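Local atomic coordinates of fructooligosaccharide ABC transporter substrate-binding protein FusA (Streptococcus pneumoniae, PDB entry 5G62), a protein that captures fructooligosaccharides, preferring tetrasaccharides and longer chains, as the solute-binding component of the FusABC-MsmK import transporter of the pneumococcus. Residues 61-66 and 378-383; 120-125 and 303-308; 337-342 and 384-389. The protein carries 2 engineered substitutions. All coordinates share one frame; numbering follows the deposited sequence. Where two conformers were deposited one is given.

Contact 1 of 3, residues 61-66 and 378-383; sequences AIHNDG and TEVGGP. With FRU (beta-D-fructofuranose), chain C.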
# COMPACT_ATOMS: atom_id res chain seq x y z
N ALA A 61 23.16 5.54 7.56
CA ALA A 61 21.73 5.79 7.52
C ALA A 61 21.05 4.64 6.77
O ALA A 61 21.65 4.01 5.90
CB ALA A 61 21.41 7.12 6.83
N ILE A 62 19.79 4.42 7.07
CA ILE A 62 18.99 3.40 6.37
C ILE A 62 17.99 4.13 5.50
O ILE A 62 17.07 4.79 6.00
CB ILE A 62 18.26 2.45 7.34
CG1 ILE A 62 19.24 1.82 8.35
CG2 ILE A 62 17.53 1.33 6.54
CD1 ILE A 62 18.53 1.01 9.45
N HIS A 63 18.19 4.03 4.21
CA HIS A 63 17.41 4.72 3.20
C HIS A 63 16.25 3.83 2.73
O HIS A 63 16.42 2.61 2.59
CB HIS A 63 18.35 5.07 2.06
CG HIS A 63 17.70 5.66 0.84
ND1 HIS A 63 17.28 4.89 -0.22
CD2 HIS A 63 17.52 6.95 0.47
CE1 HIS A 63 16.82 5.67 -1.17
NE2 HIS A 63 16.96 6.93 -0.78
N ASN A 64 15.08 4.45 2.49
CA ASN A 64 13.88 3.75 2.02
C ASN A 64 13.45 2.69 3.05
O ASN A 64 13.06 1.59 2.69
CB ASN A 64 14.12 3.14 0.62
CG ASN A 64 12.85 3.06 -0.26
OD1 ASN A 64 11.94 3.85 -0.13
ND2 ASN A 64 12.84 2.10 -1.18
N ASP A 65 13.52 3.06 4.33
CA ASP A 65 13.51 2.11 5.45
C ASP A 65 12.13 1.49 5.70
O ASP A 65 12.02 0.28 5.85
CB ASP A 65 14.00 2.81 6.72
CG ASP A 65 14.03 1.90 7.93
OD1 ASP A 65 14.09 0.67 7.75
OD2 ASP A 65 14.02 2.41 9.07
N GLY A 66 11.09 2.31 5.86
CA GLY A 66 9.75 1.77 6.13
C GLY A 66 9.55 1.04 7.45
O GLY A 66 8.68 0.16 7.54
N THR A 378 13.32 2.53 -12.30
CA THR A 378 13.95 3.85 -12.40
C THR A 378 13.72 4.78 -11.21
O THR A 378 14.41 5.79 -11.11
CB THR A 378 13.47 4.56 -13.67
OG1 THR A 378 12.04 4.65 -13.65
CG2 THR A 378 13.96 3.80 -14.94
N GLU A 379 12.74 4.50 -10.36
CA GLU A 379 12.52 5.23 -9.13
C GLU A 379 13.66 4.95 -8.14
O GLU A 379 14.44 4.01 -8.27
CB GLU A 379 11.17 4.87 -8.48
CG GLU A 379 11.26 3.54 -7.65
CD GLU A 379 9.88 2.91 -7.26
OE1 GLU A 379 8.96 3.63 -6.83
OE2 GLU A 379 9.75 1.67 -7.38
N VAL A 380 13.65 5.72 -7.07
CA VAL A 380 14.65 5.63 -6.03
C VAL A 380 14.03 5.34 -4.67
O VAL A 380 14.67 4.70 -3.84
CB VAL A 380 15.44 6.96 -6.02
CG1 VAL A 380 16.11 7.18 -4.70
CG2 VAL A 380 16.45 6.94 -7.19
N GLY A 381 12.80 5.79 -4.43
CA GLY A 381 12.18 5.74 -3.11
C GLY A 381 12.85 6.75 -2.16
O GLY A 381 13.34 7.80 -2.57
N GLY A 382 12.85 6.41 -0.88
CA GLY A 382 13.40 7.27 0.13
C GLY A 382 12.53 8.47 0.51
O GLY A 382 11.37 8.60 0.08
N PRO A 383 13.08 9.35 1.34
CA PRO A 383 12.30 10.50 1.82
C PRO A 383 12.10 11.52 0.72
O PRO A 383 13.04 11.84 -0.01
CB PRO A 383 13.15 11.06 2.97
CG PRO A 383 14.59 10.81 2.52
CD PRO A 383 14.51 9.44 1.76
C1 FRU C . 3.62 1.86 -5.40
C2 FRU C . 4.87 1.15 -5.38
C3 FRU C . 6.01 1.70 -6.23
C4 FRU C . 6.63 0.69 -6.66
C5 FRU C . 5.42 -0.28 -6.90
C6 FRU C . 5.85 -1.68 -7.25
O1 FRU C . 3.14 2.13 -6.72
O3 FRU C . 6.78 2.58 -5.52
O4 FRU C . 7.29 0.92 -7.87
O5 FRU C . 4.68 -0.21 -5.90
O6 FRU C . 6.28 -2.29 -6.07

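Contact 2 of 3, residues 120-125 and 303-308; sequences PWIEEL and MGFARD. With FRU (beta-D-fructofuranose), chain B.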
# COMPACT_ATOMS: atom_id res chain seq x y z
N PRO A 120 9.97 11.49 6.31
CA PRO A 120 8.81 10.82 5.72
C PRO A 120 8.74 10.93 4.19
O PRO A 120 9.44 11.70 3.54
CB PRO A 120 7.64 11.54 6.38
CG PRO A 120 8.20 13.03 6.40
CD PRO A 120 9.61 12.82 6.85
N TRP A 121 7.92 10.03 3.65
CA TRP A 121 7.37 10.12 2.30
C TRP A 121 6.01 10.83 2.37
O TRP A 121 5.17 10.48 3.19
CB TRP A 121 7.19 8.70 1.75
CG TRP A 121 6.43 8.54 0.47
CD1 TRP A 121 6.94 8.65 -0.78
CD2 TRP A 121 5.05 8.14 0.31
NE1 TRP A 121 5.96 8.36 -1.72
CE2 TRP A 121 4.80 8.05 -1.07
CE3 TRP A 121 4.03 7.83 1.21
CZ2 TRP A 121 3.55 7.69 -1.58
CZ3 TRP A 121 2.77 7.47 0.68
CH2 TRP A 121 2.56 7.40 -0.69
N ILE A 122 5.81 11.82 1.51
CA ILE A 122 4.58 12.62 1.43
C ILE A 122 4.15 12.66 -0.03
O ILE A 122 4.96 12.96 -0.92
CB ILE A 122 4.76 14.05 2.00
CG1 ILE A 122 5.09 14.03 3.50
CG2 ILE A 122 3.53 14.91 1.69
CD1 ILE A 122 5.59 15.37 4.06
N GLU A 123 2.89 12.27 -0.30
CA GLU A 123 2.37 12.24 -1.65
C GLU A 123 0.90 12.61 -1.58
O GLU A 123 0.08 11.81 -1.08
CB GLU A 123 2.56 10.87 -2.30
CG GLU A 123 2.14 10.78 -3.75
CD GLU A 123 2.09 9.32 -4.23
OE1 GLU A 123 1.13 8.59 -3.87
OE2 GLU A 123 3.04 8.92 -4.92
N GLU A 124 0.56 13.82 -2.05
CA GLU A 124 -0.82 14.30 -1.98
C GLU A 124 -1.55 13.90 -3.26
O GLU A 124 -1.32 14.48 -4.32
CB GLU A 124 -0.83 15.81 -1.71
CG GLU A 124 -0.29 16.11 -0.33
CD GLU A 124 -0.45 17.55 0.13
OE1 GLU A 124 -0.68 18.46 -0.71
OE2 GLU A 124 -0.37 17.75 1.35
N LEU A 125 -2.39 12.86 -3.17
CA LEU A 125 -3.26 12.46 -4.28
C LEU A 125 -4.68 12.21 -3.76
O LEU A 125 -5.01 11.11 -3.37
CB LEU A 125 -2.69 11.24 -4.99
CG LEU A 125 -1.49 11.45 -5.94
CD1 LEU A 125 -0.81 10.13 -6.27
CD2 LEU A 125 -1.85 12.22 -7.20
N MET A 303 -2.96 6.26 3.51
CA MET A 303 -2.90 7.69 3.23
C MET A 303 -1.58 7.99 2.51
O MET A 303 -0.70 7.13 2.42
CB MET A 303 -3.04 8.52 4.52
CG MET A 303 -1.83 8.41 5.45
SD MET A 303 -1.91 9.37 7.00
CE MET A 303 -2.22 11.04 6.43
N GLY A 304 -1.45 9.23 2.02
CA GLY A 304 -0.26 9.61 1.30
C GLY A 304 0.84 10.12 2.21
O GLY A 304 1.35 11.23 2.03
N PHE A 305 1.22 9.30 3.19
CA PHE A 305 2.22 9.61 4.18
C PHE A 305 2.80 8.32 4.72
O PHE A 305 2.06 7.40 5.04
CB PHE A 305 1.64 10.44 5.34
CG PHE A 305 2.62 10.73 6.46
CD1 PHE A 305 3.49 11.82 6.39
CD2 PHE A 305 2.65 9.93 7.62
CE1 PHE A 305 4.34 12.11 7.43
CE2 PHE A 305 3.53 10.24 8.67
CZ PHE A 305 4.36 11.34 8.57
N ALA A 306 4.12 8.26 4.81
CA ALA A 306 4.82 7.20 5.51
C ALA A 306 5.84 7.87 6.43
O ALA A 306 6.67 8.66 5.96
CB ALA A 306 5.52 6.26 4.54
N ARG A 307 5.77 7.54 7.72
CA ARG A 307 6.55 8.21 8.75
C ARG A 307 8.05 8.08 8.50
O ARG A 307 8.81 9.02 8.70
CB ARG A 307 6.16 7.61 10.11
CG ARG A 307 6.74 8.22 11.33
CD ARG A 307 5.91 7.78 12.52
NE ARG A 307 4.80 8.69 12.67
CZ ARG A 307 3.59 8.40 13.12
NH1 ARG A 307 3.28 7.18 13.51
NH2 ARG A 307 2.69 9.36 13.19
N ASP A 308 8.50 6.90 8.08
CA ASP A 308 9.92 6.60 8.07
C ASP A 308 10.31 6.07 6.70
O ASP A 308 10.18 4.88 6.42
CB ASP A 308 10.26 5.58 9.16
CG ASP A 308 11.65 4.99 8.97
OD1 ASP A 308 12.48 5.63 8.32
OD2 ASP A 308 11.91 3.88 9.46
C1 FRU B . 0.08 5.61 -4.83
C2 FRU B . 0.46 5.45 -6.27
C3 FRU B . 1.04 6.79 -6.91
C4 FRU B . 0.74 6.58 -8.35
C5 FRU B . -0.53 6.12 -8.29
C6 FRU B . -0.91 5.29 -9.47
O1 FRU B . 1.13 5.93 -3.98
O3 FRU B . 2.37 6.99 -6.60
O4 FRU B . 0.84 7.82 -8.97
O5 FRU B . -0.60 5.27 -6.93
O6 FRU B . -2.21 4.82 -9.36

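Contact 3 of 3, residues 337-342 and 384-389; sequences QNNWGT and LAILDS. With FRU (beta-D-fructofuranose), chain B.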
# COMPACT_ATOMS: atom_id res chain seq x y z
N GLN A 337 11.03 13.01 -9.06
CA GLN A 337 11.76 11.99 -9.77
C GLN A 337 12.06 10.80 -8.88
O GLN A 337 11.86 9.65 -9.29
CB GLN A 337 13.04 12.57 -10.37
CG GLN A 337 12.80 13.47 -11.55
CD GLN A 337 14.09 14.11 -12.01
OE1 GLN A 337 14.87 13.50 -12.73
NE2 GLN A 337 14.33 15.33 -11.54
N ASN A 338 12.52 11.04 -7.66
CA ASN A 338 12.81 9.95 -6.75
C ASN A 338 11.57 9.07 -6.59
O ASN A 338 11.67 7.85 -6.49
CB ASN A 338 13.27 10.45 -5.37
CG ASN A 338 14.66 11.12 -5.38
OD1 ASN A 338 15.31 11.23 -6.42
ND2 ASN A 338 15.09 11.60 -4.21
N ASN A 339 10.40 9.71 -6.61
CA ASN A 339 9.15 8.99 -6.40
C ASN A 339 8.76 8.15 -7.61
O ASN A 339 8.35 7.00 -7.46
CB ASN A 339 8.04 9.98 -6.05
CG ASN A 339 6.82 9.29 -5.42
OD1 ASN A 339 6.96 8.41 -4.55
ND2 ASN A 339 5.65 9.67 -5.88
N TRP A 340 8.90 8.69 -8.81
CA TRP A 340 8.21 8.15 -9.98
C TRP A 340 9.11 7.72 -11.15
O TRP A 340 8.64 6.94 -11.97
CB TRP A 340 7.19 9.16 -10.49
CG TRP A 340 5.89 9.17 -9.67
CD1 TRP A 340 5.24 8.08 -9.15
CD2 TRP A 340 5.10 10.31 -9.33
NE1 TRP A 340 4.09 8.48 -8.51
CE2 TRP A 340 3.99 9.84 -8.59
CE3 TRP A 340 5.23 11.69 -9.57
CZ2 TRP A 340 3.02 10.69 -8.08
CZ3 TRP A 340 4.26 12.54 -9.07
CH2 TRP A 340 3.16 12.03 -8.32
N GLY A 341 10.37 8.18 -11.24
CA GLY A 341 11.22 7.91 -12.38
C GLY A 341 11.83 9.21 -12.94
O GLY A 341 11.84 10.24 -12.26
N THR A 342 12.33 9.16 -14.17
CA THR A 342 13.12 10.29 -14.68
C THR A 342 12.97 10.43 -16.20
O THR A 342 12.11 9.81 -16.83
CB THR A 342 14.59 10.15 -14.24
OG1 THR A 342 15.31 11.36 -14.53
CG2 THR A 342 15.30 8.99 -14.91
N LEU A 384 10.89 12.04 0.61
CA LEU A 384 10.55 12.98 -0.46
C LEU A 384 9.18 13.57 -0.16
O LEU A 384 8.43 13.02 0.66
CB LEU A 384 10.54 12.29 -1.81
CG LEU A 384 9.52 11.14 -1.96
CD1 LEU A 384 8.12 11.61 -2.41
CD2 LEU A 384 10.08 10.01 -2.88
N ALA A 385 8.82 14.61 -0.90
CA ALA A 385 7.49 15.21 -0.73
C ALA A 385 6.92 15.69 -2.05
O ALA A 385 7.58 16.41 -2.80
CB ALA A 385 7.52 16.37 0.27
N ILE A 386 5.65 15.34 -2.28
CA ILE A 386 4.91 15.83 -3.42
C ILE A 386 3.59 16.40 -2.91
O ILE A 386 2.75 15.67 -2.39
CB ILE A 386 4.67 14.72 -4.46
CG1 ILE A 386 6.06 14.16 -4.83
CG2 ILE A 386 3.89 15.29 -5.69
CD1 ILE A 386 6.07 13.08 -5.83
N LEU A 387 3.43 17.71 -3.04
CA LEU A 387 2.25 18.40 -2.56
C LEU A 387 1.31 18.64 -3.72
O LEU A 387 1.74 18.74 -4.87
CB LEU A 387 2.60 19.73 -1.89
CG LEU A 387 3.65 19.68 -0.77
CD1 LEU A 387 3.85 21.05 -0.13
CD2 LEU A 387 3.30 18.67 0.30
N ASP A 388 0.01 18.74 -3.41
CA ASP A 388 -0.92 18.95 -4.51
C ASP A 388 -0.72 20.30 -5.19
O ASP A 388 -1.12 20.46 -6.35
CB ASP A 388 -2.38 18.74 -4.07
CG ASP A 388 -2.82 19.67 -2.97
OD1 ASP A 388 -2.32 20.81 -2.89
OD2 ASP A 388 -3.69 19.25 -2.17
N SER A 389 -0.04 21.25 -4.55
CA SER A 389 0.33 22.50 -5.23
C SER A 389 1.40 22.30 -6.31
O SER A 389 1.63 23.22 -7.10
CB SER A 389 0.86 23.50 -4.21
OG SER A 389 2.11 23.10 -3.70
C1 FRU B . 0.08 5.61 -4.83
C2 FRU B . 0.46 5.45 -6.27
C3 FRU B . 1.04 6.79 -6.91
C4 FRU B . 0.74 6.58 -8.35
C5 FRU B . -0.53 6.12 -8.29
C6 FRU B . -0.91 5.29 -9.47
O1 FRU B . 1.13 5.93 -3.98
O3 FRU B . 2.37 6.99 -6.60
O4 FRU B . 0.84 7.82 -8.97
O5 FRU B . -0.60 5.27 -6.93
O6 FRU B . -2.21 4.82 -9.36

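Contact 1 of 3, residues 61-66 and 378-383
Beside the fructooligosaccharide pocket of this solute-binding protein, His-63 and Asn-64 at the end of strand 61-63 meet the glycine-containing loop from Val-380 to Pro-383. The nearest CA pair is Asn-64 and Gly-382, 4.0 Å apart. One direct hydrogen bond fixes the pairing: Gly-382 N donates to Asn-64 OD1 at 2.8 Å with an almost straight N-H...O angle of 173°. The donor comes from above the amide, 60° out of its carbonyl plane, so the bond does not use an in-plane lone pair of OD1. OD1 also accepts from the substrate-binding Lys-309, and ND2 donates to Ala-10 O; together these bonds restrain the amide's rotation.

With CG anti to the backbone N, a chi1 of 174° carries the His-63 imidazole toward the loop, and Gly-382 CA sits over one ring face, 4.1 Å from the ring centroid, a CH-pi contact. At the ring's edge, His-63 CE1 lies 3.6 Å from Val-380 O, near the ring plane, and 3.9 Å from Val-380 CG1; the His-63 and Val-380 side chains cross at about a right angle. His-63 ND1 is hydrogen-bonded to Thr-9, and Trp-38 meets the ring edge-to-face.

Just upstream, where the helix ending at Thr-378 gives way to the loop, Glu-379 turns to the sugar. Arg-375 makes a salt bridge to its carboxylate, whose two oxygens each accept from one hydroxyl of a fructofuranose (chain C): O3 donates to Glu-379 OE1 at 2.8 Å and O4 to Glu-379 OE2 at 2.6 Å.

Contact 2 of 3, residues 120-125 and 303-308
Residues 120-123 and 303-307 run antiparallel, their end-to-end directions 158° apart, with Trp-121 and Ala-306 forming a hydrogen-bonded pair (Trp-121 N to Ala-306 O 3.0 Å, Ala-306 N to Trp-121 O 2.9 Å) and Ile-122 and Phe-305 the adjoining non-hydrogen-bonded one. A third bond, Glu-123 N to Gly-304 O at 3.0 Å, is nearly straight (171°) although the donor stands above the carbonyl plane; Gly-304 is the centre of an inverse gamma turn just before strand 305-306, closed by a weak Phe-305 N to Met-303 O bond.

On the face carrying Trp-121 and Ala-306, the benzo edge of Trp-121 lies along the backbone of Gly-304 to Ala-306: Trp-121 CE3 is 4.0 Å from Ala-306 CB, and Met-303 O and Ala-306 N sit at the ring edge in its plane. Glu-123 CB rests over one indole face near the rim, while NE1 donates to Asn-339. Glu-123 extends from CG anti to the backbone N (chi1 -176°) and grips a fructofuranose (chain B), whose O1 donates to OE1 at 2.7 Å and O3 to OE2 of Glu-123 at 2.6 Å. On the other face, Phe-305 CE1 is 3.5 Å from Pro-120 CB, and Phe-305 CD1 is 4.0 Å from Ile-122 CG1.

Helix 104-109 packs on this apolar face through Tyr-105, Leu-108 and Met-109. Strand 384-386 pairs in parallel with 121-123 on its other edge, so 121-123 is the middle strand of three.

Contact 3 of 3, residues 337-342 and 384-389
Leu-384, first of strand 384-386, meets the end of helix 332-340 with its branched tip. Its CG stands between the backbone N and carbonyl carbon: chi1 60° turns the branch toward the helix, and chi2 of 88° sets both methyls against Asn-339. Leu-384 CD2 is 3.8 Å from Asn-339 CB, and CD1 lies 4.0 Å from Asn-339 CG. Leu-384 CD2 also reaches Asn-338 CB at 4.1 Å. Ala-385 points its methyl away, as strand alternation requires, while its N donates to Ser-335 within the same helix. Ile-386 returns to the helix side, and its extended chain delivers CD1 3.4 Å from Asn-339 ND2 and over the face of Trp-340. That methyl lies 4.0 Å from the centroid of the indole's six-membered ring, 22° off the normal, a CH-pi contact.

Asn-339 ND2 covers the same indole face, offset toward the rim, and donates to Glu-123 OE2. Methyl and amide thus back the tryptophan on one side. Its edge is engaged by sugar: Trp-340 NE1 donates to O3 of a fructofuranose (chain B) at 3.0 Å and 160°. An indole backed by a methyl and an amide, its N-H spent on the sugar, is part of the carbohydrate-binding cleft of the solute-binding protein.

Overall arrangement
All three contacts lie near the fructooligosaccharide, but none is a surface contact: contacts 1 and 3 are buried, and contact 2 is partly so. Contacts 2 and 3 share a three-stranded sheet, in which Ile-386 N pairs with Ile-122 O, and both touch the same fructofuranose of chain B; contact 1 draws its strand from a separate four-stranded sheet and touches a fructofuranose of chain C. Contact 2 rests chiefly on backbone bonds, with apolar side chains packed on both faces; contact 1 has a single side-chain-to-backbone bond with CH-pi packing, and contact 3 no hydrogen bond across it. Loop 378-383 runs straight into strand 384-386, and Asn-338 O probably accepts from Val-380 N and Gly-381 N, joining contacts 1 and 3.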